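Local coordinates for hypothetical protein Atu2327 (Agrobacterium tumefaciens, PDB 2O8I) that probably acts as an OHCU decarboxylase, the enzyme family that decarboxylates 2-oxo-4-hydroxy-4-carboxy-5-ureidoimidazoline to S-allantoin in purine breakdown, at residues L103-I117 with A130-F143. Residues are numbered along the deposited sequence; the frame is centred on the assembly and turned at random.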
loop_
_atom_site.group_PDB
_atom_site.type_symbol
_atom_site.label_atom_id
_atom_site.label_comp_id
_atom_site.label_asym_id
_atom_site.label_seq_id
_atom_site.Cartn_x
_atom_site.Cartn_y
_atom_site.Cartn_z
ATOM N N LEU A 103 -16.367 -6.294 -5.935
ATOM C CA LEU A 103 -16.603 -7.351 -4.954
ATOM C C LEU A 103 -16.157 -6.843 -3.580
ATOM O O LEU A 103 -16.808 -7.063 -2.552
ATOM C CB LEU A 103 -15.921 -8.657 -5.363
ATOM C CG LEU A 103 -16.457 -9.349 -6.640
ATOM C CD1 LEU A 103 -15.541 -10.536 -6.977
ATOM C CD2 LEU A 103 -17.993 -9.783 -6.679
ATOM N N ASN A 104 -15.074 -6.085 -3.598
ATOM C CA ASN A 104 -14.612 -5.471 -2.403
ATOM C C ASN A 104 -15.617 -4.481 -1.817
ATOM O O ASN A 104 -15.818 -4.495 -0.597
ATOM C CB ASN A 104 -13.271 -4.823 -2.608
ATOM C CG ASN A 104 -12.785 -4.194 -1.362
ATOM O OD1 ASN A 104 -12.951 -2.989 -1.185
ATOM N ND2 ASN A 104 -12.268 -5.006 -0.428
ATOM N N SER A 105 -16.264 -3.645 -2.651
ATOM C CA SER A 105 -17.331 -2.764 -2.150
ATOM C C SER A 105 -18.461 -3.540 -1.533
ATOM O O SER A 105 -18.943 -3.162 -0.483
ATOM C CB SER A 105 -17.905 -1.888 -3.235
ATOM O OG SER A 105 -16.887 -1.036 -3.691
ATOM N N ALA A 106 -18.882 -4.622 -2.178
ATOM C CA ALA A 106 -20.003 -5.420 -1.668
ATOM C C ALA A 106 -19.662 -6.002 -0.295
ATOM O O ALA A 106 -20.477 -5.925 0.639
ATOM C CB ALA A 106 -20.443 -6.520 -2.671
ATOM N N TYR A 107 -18.439 -6.527 -0.193
ATOM C CA TYR A 107 -17.940 -7.178 1.000
ATOM C C TYR A 107 -17.822 -6.218 2.186
ATOM O O TYR A 107 -18.317 -6.487 3.286
ATOM C CB TYR A 107 -16.582 -7.817 0.701
ATOM C CG TYR A 107 -15.954 -8.550 1.872
ATOM C CD1 TYR A 107 -16.122 -9.942 2.032
ATOM C CD2 TYR A 107 -15.175 -7.872 2.799
ATOM C CE1 TYR A 107 -15.522 -10.640 3.073
ATOM C CE2 TYR A 107 -14.581 -8.556 3.860
ATOM C CZ TYR A 107 -14.746 -9.938 3.995
ATOM O OH TYR A 107 -14.146 -10.601 5.071
ATOM N N THR A 108 -17.158 -5.097 1.964
ATOM C CA THR A 108 -17.047 -4.106 3.018
ATOM C C THR A 108 -18.432 -3.557 3.424
ATOM O O THR A 108 -18.651 -3.250 4.594
ATOM C CB THR A 108 -15.928 -3.015 2.737
ATOM O OG1 THR A 108 -16.147 -1.887 3.569
ATOM C CG2 THR A 108 -15.942 -2.537 1.346
ATOM N N GLU A 109 -19.380 -3.509 2.487
ATOM C CA GLU A 109 -20.719 -3.039 2.819
ATOM C C GLU A 109 -21.350 -4.049 3.776
ATOM O O GLU A 109 -22.076 -3.653 4.677
ATOM C CB GLU A 109 -21.573 -2.788 1.564
ATOM C CG GLU A 109 -23.139 -2.643 1.766
ATOM C CD GLU A 109 -23.591 -1.484 2.731
ATOM O OE1 GLU A 109 -22.953 -0.400 2.754
ATOM O OE2 GLU A 109 -24.604 -1.656 3.462
ATOM N N LYS A 110 -21.033 -5.336 3.625
ATOM C CA LYS A 110 -21.581 -6.366 4.515
ATOM C C LYS A 110 -20.819 -6.462 5.855
ATOM O O LYS A 110 -21.454 -6.565 6.903
ATOM C CB LYS A 110 -21.602 -7.724 3.817
ATOM C CG LYS A 110 -22.235 -8.877 4.614
ATOM C CD LYS A 110 -22.534 -10.060 3.688
ATOM C CE LYS A 110 -23.635 -11.016 4.216
ATOM N NZ LYS A 110 -23.037 -12.038 5.132
ATOM N N PHE A 111 -19.481 -6.408 5.833
ATOM C CA PHE A 111 -18.685 -6.680 7.043
ATOM C C PHE A 111 -18.104 -5.463 7.740
ATOM O O PHE A 111 -17.842 -5.506 8.941
ATOM C CB PHE A 111 -17.603 -7.724 6.760
ATOM C CG PHE A 111 -18.165 -9.042 6.354
ATOM C CD1 PHE A 111 -18.862 -9.827 7.274
ATOM C CD2 PHE A 111 -18.068 -9.479 5.047
ATOM C CE1 PHE A 111 -19.436 -11.032 6.906
ATOM C CE2 PHE A 111 -18.635 -10.689 4.663
ATOM C CZ PHE A 111 -19.331 -11.461 5.598
ATOM N N GLY A 112 -17.905 -4.378 6.991
ATOM C CA GLY A 112 -17.403 -3.122 7.553
ATOM C C GLY A 112 -15.894 -3.027 7.608
ATOM O O GLY A 112 -15.352 -2.245 8.402
ATOM N N PHE A 113 -15.230 -3.853 6.803
ATOM C CA PHE A 113 -13.786 -3.791 6.578
ATOM C C PHE A 113 -13.507 -4.420 5.217
ATOM O O PHE A 113 -14.332 -5.206 4.735
ATOM C CB PHE A 113 -12.975 -4.496 7.699
ATOM C CG PHE A 113 -13.513 -5.852 8.124
ATOM C CD1 PHE A 113 -14.305 -5.970 9.271
ATOM C CD2 PHE A 113 -13.217 -7.013 7.387
ATOM C CE1 PHE A 113 -14.815 -7.233 9.677
ATOM C CE2 PHE A 113 -13.724 -8.283 7.781
ATOM C CZ PHE A 113 -14.519 -8.394 8.925
ATOM N N PRO A 114 -12.340 -4.130 4.610
ATOM C CA PRO A 114 -12.070 -4.650 3.272
ATOM C C PRO A 114 -11.965 -6.164 3.212
ATOM O O PRO A 114 -11.824 -6.828 4.255
ATOM C CB PRO A 114 -10.708 -4.062 2.936
ATOM C CG PRO A 114 -10.573 -2.884 3.843
ATOM C CD PRO A 114 -11.200 -3.359 5.113
ATOM N N PHE A 115 -12.017 -6.700 1.993
ATOM C CA PHE A 115 -11.799 -8.106 1.748
ATOM C C PHE A 115 -10.295 -8.336 1.802
ATOM O O PHE A 115 -9.523 -7.788 1.007
ATOM C CB PHE A 115 -12.365 -8.471 0.386
ATOM C CG PHE A 115 -12.172 -9.906 0.018
ATOM C CD1 PHE A 115 -12.781 -10.908 0.753
ATOM C CD2 PHE A 115 -11.382 -10.255 -1.093
ATOM C CE1 PHE A 115 -12.597 -12.251 0.429
ATOM C CE2 PHE A 115 -11.209 -11.599 -1.458
ATOM C CZ PHE A 115 -11.801 -12.612 -0.674
ATOM N N ILE A 116 -9.867 -9.117 2.782
ATOM C CA ILE A 116 -8.458 -9.290 3.035
ATOM C C ILE A 116 -8.096 -10.745 2.705
ATOM O O ILE A 116 -8.749 -11.720 3.178
ATOM C CB ILE A 116 -8.157 -9.004 4.484
ATOM C CG1 ILE A 116 -8.416 -7.537 4.804
ATOM C CG2 ILE A 116 -6.705 -9.413 4.839
ATOM C CD1 ILE A 116 -8.477 -7.263 6.343
ATOM N N ILE A 117 -7.071 -10.892 1.869
ATOM C CA ILE A 117 -6.683 -12.216 1.449
ATOM C C ILE A 117 -5.206 -12.250 1.073
ATOM O O ILE A 117 -4.741 -11.386 0.343
ATOM C CB ILE A 117 -7.612 -12.737 0.300
ATOM C CG1 ILE A 117 -7.350 -14.229 0.064
ATOM C CG2 ILE A 117 -7.544 -11.847 -0.970
ATOM C CD1 ILE A 117 -8.171 -14.789 -1.057
ATOM N N ALA A 130 -12.782 -17.631 -3.161
ATOM C CA ALA A 130 -12.748 -17.165 -1.793
ATOM C C ALA A 130 -13.810 -16.081 -1.537
ATOM O O ALA A 130 -14.497 -16.154 -0.533
ATOM C CB ALA A 130 -11.360 -16.720 -1.428
ATOM N N PHE A 131 -13.985 -15.116 -2.441
ATOM C CA PHE A 131 -15.054 -14.146 -2.229
ATOM C C PHE A 131 -16.350 -14.904 -2.092
ATOM O O PHE A 131 -17.080 -14.747 -1.102
ATOM C CB PHE A 131 -15.191 -13.132 -3.362
ATOM C CG PHE A 131 -16.367 -12.179 -3.179
ATOM C CD1 PHE A 131 -16.219 -10.992 -2.463
ATOM C CD2 PHE A 131 -17.623 -12.481 -3.698
ATOM C CE1 PHE A 131 -17.304 -10.121 -2.289
ATOM C CE2 PHE A 131 -18.695 -11.629 -3.518
ATOM C CZ PHE A 131 -18.538 -10.443 -2.820
ATOM N N ASP A 132 -16.628 -15.724 -3.100
ATOM C CA ASP A 132 -17.853 -16.529 -3.152
ATOM C C ASP A 132 -18.237 -17.275 -1.840
ATOM O O ASP A 132 -19.361 -17.174 -1.348
ATOM C CB ASP A 132 -17.561 -17.590 -4.189
ATOM C CG ASP A 132 -18.619 -17.720 -5.190
ATOM O OD1 ASP A 132 -18.778 -16.766 -6.011
ATOM O OD2 ASP A 132 -19.236 -18.817 -5.169
ATOM N N THR A 133 -17.285 -18.040 -1.307
ATOM C CA THR A 133 -17.417 -18.689 -0.031
ATOM C C THR A 133 -17.610 -17.637 1.078
ATOM O O THR A 133 -18.543 -17.733 1.873
ATOM C CB THR A 133 -16.102 -19.485 0.275
ATOM O OG1 THR A 133 -15.993 -20.599 -0.606
ATOM C CG2 THR A 133 -16.013 -19.966 1.738
ATOM N N ARG A 134 -16.728 -16.641 1.133
ATOM C CA ARG A 134 -16.640 -15.786 2.323
ATOM C C ARG A 134 -17.757 -14.743 2.491
ATOM O O ARG A 134 -18.099 -14.400 3.629
ATOM C CB ARG A 134 -15.266 -15.125 2.426
ATOM C CG ARG A 134 -14.174 -16.131 2.699
ATOM C CD ARG A 134 -12.783 -15.518 2.614
ATOM N NE ARG A 134 -12.660 -14.285 3.389
ATOM C CZ ARG A 134 -11.545 -13.567 3.458
ATOM N NH1 ARG A 134 -10.466 -13.972 2.816
ATOM N NH2 ARG A 134 -11.494 -12.446 4.165
ATOM N N ILE A 135 -18.320 -14.247 1.379
ATOM C CA ILE A 135 -19.404 -13.274 1.460
ATOM C C ILE A 135 -20.585 -13.888 2.209
ATOM O O ILE A 135 -21.348 -13.188 2.857
ATOM C CB ILE A 135 -19.828 -12.715 0.071
ATOM C CG1 ILE A 135 -20.765 -11.491 0.204
ATOM C CG2 ILE A 135 -20.536 -13.780 -0.783
ATOM C CD1 ILE A 135 -20.094 -10.113 0.434
ATOM N N ASP A 136 -20.708 -15.208 2.155
ATOM C CA ASP A 136 -21.822 -15.911 2.800
ATOM C C ASP A 136 -21.606 -16.267 4.273
ATOM O O ASP A 136 -22.489 -16.869 4.894
ATOM C CB ASP A 136 -22.175 -17.175 2.009
ATOM C CG ASP A 136 -22.947 -16.865 0.723
ATOM O OD1 ASP A 136 -23.581 -15.770 0.609
ATOM O OD2 ASP A 136 -22.932 -17.737 -0.176
ATOM N N ASN A 137 -20.450 -15.928 4.833
ATOM C CA ASN A 137 -20.236 -16.188 6.242
ATOM C C ASN A 137 -20.886 -15.127 7.123
ATOM O O ASN A 137 -21.364 -14.116 6.615
ATOM C CB ASN A 137 -18.741 -16.290 6.561
ATOM C CG ASN A 137 -18.066 -17.471 5.864
ATOM O OD1 ASN A 137 -16.839 -17.509 5.772
ATOM N ND2 ASN A 137 -18.862 -18.429 5.366
ATOM N N ASN A 138 -20.912 -15.368 8.431
ATOM C CA ASN A 138 -21.441 -14.403 9.373
ATOM C C ASN A 138 -20.266 -13.604 9.948
ATOM O O ASN A 138 -19.107 -13.997 9.788
ATOM C CB ASN A 138 -22.248 -15.099 10.481
ATOM C CG ASN A 138 -21.370 -15.967 11.395
ATOM O OD1 ASN A 138 -20.328 -15.531 11.878
ATOM N ND2 ASN A 138 -21.798 -17.191 11.641
ATOM N N ALA A 139 -20.575 -12.506 10.633
ATOM C CA ALA A 139 -19.568 -11.587 11.145
ATOM C C ALA A 139 -18.435 -12.248 11.950
ATOM O O ALA A 139 -17.263 -11.837 11.822
ATOM C CB ALA A 139 -20.231 -10.456 11.957
ATOM N N ALA A 140 -18.777 -13.248 12.772
ATOM C CA ALA A 140 -17.782 -13.937 13.611
ATOM C C ALA A 140 -16.840 -14.812 12.801
ATOM O O ALA A 140 -15.650 -14.842 13.106
ATOM C CB ALA A 140 -18.448 -14.755 14.743
ATOM N N GLN A 141 -17.349 -15.515 11.790
ATOM C CA GLN A 141 -16.507 -16.365 10.934
ATOM C C GLN A 141 -15.510 -15.533 10.121
ATOM O O GLN A 141 -14.303 -15.821 10.138
ATOM C CB GLN A 141 -17.339 -17.214 9.992
ATOM C CG GLN A 141 -18.398 -18.049 10.667
ATOM C CD GLN A 141 -19.375 -18.656 9.659
ATOM O OE1 GLN A 141 -20.114 -17.955 8.943
ATOM N NE2 GLN A 141 -19.373 -19.969 9.594
ATOM N N GLU A 142 -16.011 -14.495 9.447
ATOM C CA GLU A 142 -15.178 -13.556 8.691
ATOM C C GLU A 142 -14.156 -12.805 9.522
ATOM O O GLU A 142 -13.114 -12.396 9.020
ATOM C CB GLU A 142 -16.019 -12.535 7.947
ATOM C CG GLU A 142 -16.561 -13.103 6.758
ATOM C CD GLU A 142 -15.502 -13.780 5.920
ATOM O OE1 GLU A 142 -14.719 -13.032 5.265
ATOM O OE2 GLU A 142 -15.499 -15.054 5.908
ATOM N N PHE A 143 -14.461 -12.594 10.782
ATOM C CA PHE A 143 -13.511 -11.940 11.635
ATOM C C PHE A 143 -12.397 -12.925 11.948
ATOM O O PHE A 143 -11.228 -12.554 11.903
ATOM C CB PHE A 143 -14.184 -11.434 12.893
ATOM C CG PHE A 143 -13.359 -10.481 13.668
ATOM C CD1 PHE A 143 -13.415 -9.126 13.392
ATOM C CD2 PHE A 143 -12.546 -10.935 14.701
ATOM C CE1 PHE A 143 -12.660 -8.212 14.116
ATOM C CE2 PHE A 143 -11.775 -10.045 15.426
ATOM C CZ PHE A 143 -11.832 -8.667 15.139
#
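Arg134 and Glu142 meet Tyr107 in a small polar network that illustrates how a buried charge is paid for inside a helical bundle. Followed outward from CB, Arg134 runs extended to CD, which lies 3.9 Å from Phe115 CE1, and then bends at chi3 (50°), which brings one face of the guanidinium against the Phe115 ring. CE1 of that ring stands over the centre of the guanidinium, the two planes 44° apart. Arg134 NE gives a salt bridge of 3.1 Å to Glu142 OE1, nearly straight and on the syn lone pair. Arg134 CZ rests 3.5 Å from Phe115 CE1, while Arg134 NH1 and NH2 both grip Ile116 O, NH1 at 2.9 Å. NH2 also reaches Tyr107 OH weakly. The anti lone pair of Glu142 OE1 takes the bond from Tyr107 OH, so that two donors fix this oxygen from different sides. One carbon back from the carboxylate, Glu142 CG packs on a face of the Phe111 ring, 3.7 Å from its centroid. Near the end of helix 94-111, Lys110 NZ donates to Ile135 O. Segments 103-111 and 130-135, the last turns of helices 94-111 and 124-135, run nearly parallel at 18°, the opening turn 139-143 of helix 139-161 runs steeply across 103-111, and Phe113 and Phe143 extend the packing to helix 53-62.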